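PPC domain-containing protein (Pyrococcus horikoshii, PDB 2DT4) is of unknown function but carries a plant- and prokaryote-conserved (PPC) domain and assembles as a trimer. Local coordinates at residues 39-51 with 63-77. Residues are numbered along the deposited sequence; the frame is centred on the assembly and turned at random.
With GOL (glycerol), chain B.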
loop_
_atom_site.group_PDB
_atom_site.type_symbol
_atom_site.label_atom_id
_atom_site.label_comp_id
_atom_site.label_asym_id
_atom_site.label_seq_id
_atom_site.Cartn_x
_atom_site.Cartn_y
_atom_site.Cartn_z
ATOM N N ILE A 39 1.092 -11.024 4.582
ATOM C CA ILE A 39 0.609 -9.817 3.936
ATOM C C ILE A 39 1.780 -9.428 3.043
ATOM O O ILE A 39 2.956 -9.704 3.340
ATOM C CB ILE A 39 0.083 -8.643 4.795
ATOM C CG1 ILE A 39 1.137 -8.167 5.819
ATOM C CG2 ILE A 39 -1.209 -9.075 5.456
ATOM C CD1 ILE A 39 2.060 -7.091 5.333
ATOM N N ILE A 40 1.456 -8.826 1.905
ATOM C CA ILE A 40 2.439 -8.399 0.927
ATOM C C ILE A 40 2.208 -6.974 0.465
ATOM O O ILE A 40 1.072 -6.487 0.371
ATOM C CB ILE A 40 2.490 -9.336 -0.310
ATOM C CG1 ILE A 40 1.096 -9.555 -0.900
ATOM C CG2 ILE A 40 3.071 -10.676 0.097
ATOM C CD1 ILE A 40 1.079 -10.541 -2.078
ATOM N N ASN A 41 3.303 -6.361 0.054
ATOM C CA ASN A 41 3.189 -5.033 -0.547
ATOM C C ASN A 41 4.385 -4.968 -1.475
ATOM O O ASN A 41 5.378 -5.636 -1.238
ATOM C CB ASN A 41 3.031 -3.825 0.369
ATOM C CG ASN A 41 4.328 -3.250 0.858
ATOM O OD1 ASN A 41 5.318 -3.150 0.127
ATOM N ND2 ASN A 41 4.318 -2.834 2.105
ATOM N N GLY A 42 4.278 -4.229 -2.559
ATOM C CA GLY A 42 5.435 -4.020 -3.392
ATOM C C GLY A 42 5.224 -3.073 -4.556
ATOM O O GLY A 42 4.138 -2.547 -4.763
ATOM N N ILE A 43 6.331 -2.858 -5.254
ATOM C CA ILE A 43 6.442 -1.967 -6.401
ATOM C C ILE A 43 7.364 -2.586 -7.438
ATOM O O ILE A 43 8.066 -3.570 -7.187
ATOM C CB ILE A 43 6.993 -0.568 -5.974
ATOM C CG1 ILE A 43 8.382 -0.664 -5.332
ATOM C CG2 ILE A 43 5.985 0.161 -5.027
ATOM C CD1 ILE A 43 9.025 0.692 -5.016
ATOM N N GLY A 44 7.396 -1.964 -8.594
ATOM C CA GLY A 44 8.324 -2.335 -9.642
ATOM C C GLY A 44 7.755 -2.018 -10.996
ATOM O O GLY A 44 7.251 -0.911 -11.192
ATOM N N THR A 45 7.911 -2.960 -11.926
ATOM C CA THR A 45 7.365 -2.892 -13.290
ATOM C C THR A 45 6.972 -4.294 -13.736
ATOM O O THR A 45 7.743 -5.253 -13.582
ATOM C CB THR A 45 8.405 -2.328 -14.242
ATOM O OG1 THR A 45 8.433 -0.899 -14.107
ATOM C CG2 THR A 45 7.992 -2.510 -15.681
ATOM N N LEU A 46 5.771 -4.417 -14.287
ATOM C CA LEU A 46 5.310 -5.660 -14.902
ATOM C C LEU A 46 5.168 -5.508 -16.395
ATOM O O LEU A 46 4.887 -4.418 -16.904
ATOM C CB LEU A 46 3.952 -6.069 -14.313
ATOM C CG LEU A 46 3.923 -6.312 -12.801
ATOM C CD1 LEU A 46 2.467 -6.663 -12.387
ATOM C CD2 LEU A 46 4.943 -7.341 -12.338
ATOM N N LYS A 47 5.317 -6.626 -17.107
ATOM C CA LYS A 47 5.095 -6.669 -18.553
ATOM C C LYS A 47 3.885 -7.515 -18.893
ATOM O O LYS A 47 3.698 -8.599 -18.340
ATOM C CB LYS A 47 6.342 -7.233 -19.235
ATOM C CG LYS A 47 7.518 -6.249 -19.182
ATOM C CD LYS A 47 8.748 -6.656 -19.983
ATOM C CE LYS A 47 9.830 -5.598 -19.886
ATOM N NZ LYS A 47 11.078 -5.975 -20.648
ATOM N N ASN A 48 3.056 -6.997 -19.809
ATOM C CA ASN A 48 1.810 -7.631 -20.195
ATOM C C ASN A 48 0.954 -8.113 -19.011
ATOM O O ASN A 48 0.505 -9.279 -19.005
ATOM C CB ASN A 48 2.091 -8.771 -21.155
ATOM C CG ASN A 48 3.104 -8.388 -22.230
ATOM O OD1 ASN A 48 2.929 -7.418 -22.965
ATOM N ND2 ASN A 48 4.194 -9.158 -22.312
ATOM N N PRO A 49 0.727 -7.247 -18.014
ATOM C CA PRO A 49 -0.089 -7.661 -16.869
ATOM C C PRO A 49 -1.541 -7.890 -17.276
ATOM O O PRO A 49 -2.076 -7.202 -18.134
ATOM C CB PRO A 49 0.067 -6.507 -15.879
ATOM C CG PRO A 49 0.335 -5.315 -16.731
ATOM C CD PRO A 49 1.166 -5.847 -17.855
ATOM N N LYS A 50 -2.154 -8.879 -16.652
ATOM C CA LYS A 50 -3.591 -9.098 -16.792
ATOM C C LYS A 50 -4.245 -8.726 -15.481
ATOM O O LYS A 50 -3.819 -9.215 -14.426
ATOM C CB LYS A 50 -3.911 -10.543 -17.140
ATOM C CG LYS A 50 -3.278 -10.987 -18.434
ATOM C CD LYS A 50 -3.777 -12.342 -18.872
ATOM C CE LYS A 50 -3.261 -12.668 -20.254
ATOM N NZ LYS A 50 -2.010 -13.416 -20.196
ATOM N N ILE A 51 -5.289 -7.889 -15.560
ATOM C CA ILE A 51 -6.033 -7.469 -14.371
ATOM C C ILE A 51 -7.472 -7.967 -14.481
ATOM O O ILE A 51 -7.948 -8.267 -15.568
ATOM C CB ILE A 51 -5.958 -5.921 -14.162
ATOM C CG1 ILE A 51 -6.443 -5.185 -15.408
ATOM C CG2 ILE A 51 -4.550 -5.534 -13.731
ATOM C CD1 ILE A 51 -6.548 -3.667 -15.260
ATOM N N VAL A 63 -11.448 -10.325 -17.381
ATOM C CA VAL A 63 -10.005 -10.236 -17.460
ATOM C C VAL A 63 -9.651 -9.248 -18.563
ATOM O O VAL A 63 -10.124 -9.366 -19.712
ATOM C CB VAL A 63 -9.347 -11.589 -17.719
ATOM C CG1 VAL A 63 -7.862 -11.436 -17.881
ATOM C CG2 VAL A 63 -9.632 -12.574 -16.602
ATOM N N ILE A 64 -8.858 -8.240 -18.202
ATOM C CA ILE A 64 -8.382 -7.223 -19.120
ATOM C C ILE A 64 -6.870 -7.414 -19.334
ATOM O O ILE A 64 -6.077 -7.205 -18.401
ATOM C CB ILE A 64 -8.674 -5.821 -18.550
ATOM C CG1 ILE A 64 -10.177 -5.711 -18.243
ATOM C CG2 ILE A 64 -8.169 -4.762 -19.494
ATOM C CD1 ILE A 64 -10.550 -4.475 -17.429
ATOM N N PRO A 65 -6.468 -7.876 -20.512
ATOM C CA PRO A 65 -5.040 -8.107 -20.788
ATOM C C PRO A 65 -4.334 -6.857 -21.279
ATOM O O PRO A 65 -4.618 -6.376 -22.377
ATOM C CB PRO A 65 -5.043 -9.177 -21.898
ATOM C CG PRO A 65 -6.373 -8.995 -22.597
ATOM C CD PRO A 65 -7.338 -8.330 -21.624
ATOM N N LEU A 66 -3.435 -6.312 -20.491
ATOM C CA LEU A 66 -2.681 -5.146 -20.907
ATOM C C LEU A 66 -1.443 -5.606 -21.654
ATOM O O LEU A 66 -1.038 -6.772 -21.543
ATOM C CB LEU A 66 -2.337 -4.272 -19.688
ATOM C CG LEU A 66 -3.536 -3.806 -18.883
ATOM C CD1 LEU A 66 -3.160 -3.144 -17.527
ATOM C CD2 LEU A 66 -4.402 -2.843 -19.680
ATOM N N LYS A 67 -0.834 -4.686 -22.398
ATOM C CA LYS A 67 0.357 -4.959 -23.174
ATOM C C LYS A 67 1.487 -3.987 -22.888
ATOM O O LYS A 67 1.281 -2.787 -22.674
ATOM C CB LYS A 67 0.027 -4.961 -24.660
ATOM C CG LYS A 67 -1.025 -6.026 -25.017
ATOM C CD LYS A 67 -0.647 -6.891 -26.202
ATOM C CE LYS A 67 -1.878 -7.487 -26.910
ATOM N NZ LYS A 67 -2.483 -6.557 -27.958
ATOM N N GLY A 68 2.695 -4.533 -22.878
ATOM C CA GLY A 68 3.897 -3.757 -22.672
ATOM C C GLY A 68 4.190 -3.537 -21.201
ATOM O O GLY A 68 3.625 -4.193 -20.328
ATOM N N SER A 69 5.130 -2.650 -20.934
ATOM C CA SER A 69 5.586 -2.369 -19.586
ATOM C C SER A 69 4.671 -1.360 -18.897
ATOM O O SER A 69 4.329 -0.329 -19.453
ATOM C CB SER A 69 7.009 -1.820 -19.612
ATOM O OG SER A 69 7.889 -2.832 -20.078
ATOM N N TYR A 70 4.280 -1.708 -17.682
ATOM C CA TYR A 70 3.551 -0.820 -16.805
ATOM C C TYR A 70 4.308 -0.681 -15.504
ATOM O O TYR A 70 4.761 -1.694 -14.921
ATOM C CB TYR A 70 2.143 -1.365 -16.532
ATOM C CG TYR A 70 1.142 -1.119 -17.628
ATOM C CD1 TYR A 70 1.137 -1.882 -18.813
ATOM C CD2 TYR A 70 0.179 -0.125 -17.482
ATOM C CE1 TYR A 70 0.181 -1.632 -19.831
ATOM C CE2 TYR A 70 -0.759 0.125 -18.477
ATOM C CZ TYR A 70 -0.739 -0.615 -19.643
ATOM O OH TYR A 70 -1.673 -0.354 -20.635
ATOM N N GLU A 71 4.409 0.540 -14.998
ATOM C CA GLU A 71 4.949 0.756 -13.658
ATOM C C GLU A 71 3.989 0.120 -12.628
ATOM O O GLU A 71 2.761 0.359 -12.644
ATOM C CB GLU A 71 5.191 2.244 -13.336
ATOM C CG GLU A 71 6.253 2.897 -14.218
ATOM C CD GLU A 71 7.681 2.493 -13.890
ATOM O OE1 GLU A 71 8.559 2.547 -14.786
ATOM O OE2 GLU A 71 7.990 2.144 -12.730
ATOM N N LEU A 72 4.540 -0.716 -11.763
ATOM C CA LEU A 72 3.779 -1.356 -10.698
ATOM C C LEU A 72 3.772 -0.371 -9.534
ATOM O O LEU A 72 4.697 -0.317 -8.750
ATOM C CB LEU A 72 4.450 -2.691 -10.333
ATOM C CG LEU A 72 3.671 -3.873 -9.702
ATOM C CD1 LEU A 72 4.484 -4.715 -8.758
ATOM C CD2 LEU A 72 2.209 -3.700 -9.335
ATOM N N ILE A 73 2.730 0.460 -9.493
ATOM C CA ILE A 73 2.636 1.556 -8.552
ATOM C C ILE A 73 2.294 1.040 -7.164
ATOM O O ILE A 73 2.899 1.447 -6.178
ATOM C CB ILE A 73 1.595 2.575 -9.033
ATOM C CG1 ILE A 73 2.065 3.241 -10.328
ATOM C CG2 ILE A 73 1.172 3.565 -7.907
ATOM C CD1 ILE A 73 0.986 4.008 -11.053
ATOM N N SER A 74 1.405 0.061 -7.119
ATOM C CA SER A 74 1.094 -0.604 -5.868
ATOM C C SER A 74 0.728 -2.027 -6.128
ATOM O O SER A 74 0.018 -2.280 -7.057
ATOM C CB SER A 74 -0.058 0.080 -5.128
ATOM O OG SER A 74 -1.285 0.010 -5.820
ATOM N N LEU A 75 1.249 -2.891 -5.136
ATOM C CA LEU A 75 0.778 -4.219 -5.086
ATOM C C LEU A 75 0.461 -4.321 -3.623
ATOM O O LEU A 75 1.295 -3.997 -2.793
ATOM C CB LEU A 75 1.842 -5.258 -5.485
ATOM C CG LEU A 75 1.237 -6.650 -5.264
ATOM C CD1 LEU A 75 1.587 -7.576 -6.370
ATOM C CD2 LEU A 75 1.530 -7.185 -3.910
ATOM N N ILE A 76 -0.750 -4.791 -3.316
ATOM C CA ILE A 76 -1.157 -4.964 -1.931
ATOM C C ILE A 76 -1.896 -6.257 -1.957
ATOM O O ILE A 76 -2.709 -6.480 -2.839
ATOM C CB ILE A 76 -2.055 -3.861 -1.338
ATOM C CG1 ILE A 76 -1.303 -2.518 -1.325
ATOM C CG2 ILE A 76 -2.483 -4.234 0.051
ATOM C CD1 ILE A 76 -2.148 -1.383 -0.893
ATOM N N GLY A 77 -1.635 -7.123 -1.002
ATOM C CA GLY A 77 -2.383 -8.353 -0.964
ATOM C C GLY A 77 -2.022 -9.244 0.192
ATOM O O GLY A 77 -1.455 -8.803 1.178
HETATM C C1 GOL B . 11.385 0.568 -13.475
HETATM O O1 GOL B . 10.405 0.562 -14.473
HETATM C C2 GOL B . 10.754 0.752 -12.090
HETATM O O2 GOL B . 10.428 2.116 -11.803
HETATM C C3 GOL B . 11.801 0.252 -11.096
HETATM O O3 GOL B . 11.231 -0.057 -9.844
HETATM O O HOH W 1 -1.716 -9.243 -20.941
#
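T45 and E71 face each other as a non-hydrogen-bonded pair in an antiparallel strand pair of the mixed sheet of the PPC domain, where strands 39-46 and 69-77 run at 169°. A glycerol probably left from crystallisation lies beside them: its O1 donates to E71 OE1 at 2.7 Å, whereas its approach to T45 OG1 is too short to trust as a bond. T45 turns OG1 beside its own backbone N (chi1 -80°), which sends CG2 to 3.4 Å from Y70 O. E71 bends at chi2, and its OE1 also accepts the backbone N-H of F54 of the second subunit, while Y61 and H89 of that subunit complete the glycerol site. Shortening E71 to an alanine is likely to leave both the glycerol O1 and the F54 N-H of the second subunit without their carboxylate acceptor, weakening this part of the subunit interface.

On the other face of the sheet, L46 CG meets L72 CG at 4.0 Å and I40 CD1 meets L75 CD2 at 3.8 Å. The register slips by one residue between the G42-L75 and G44-L72 pairs, a beta bulge in which I73 and S74 both face S93 on strand 85-95.

At K47 and N48 the chain turns a corner, and the pairing resumes in a second, three-stranded sheet, where strand 49-51 runs antiparallel to strand 63-65. P49 sits at this bend, with CG 4.1 Å from L66 CB, crossing that side chain at about a right angle; L66 CD1 in turn lies over one face of the Y70 ring, offset toward its rim. N48 holds G68 through two bonds: its backbone N-H donates to G68 O, and its side-chain OD1 accepts the N-H of G68 N at 2.9 Å, with an N-H...O angle of 170°.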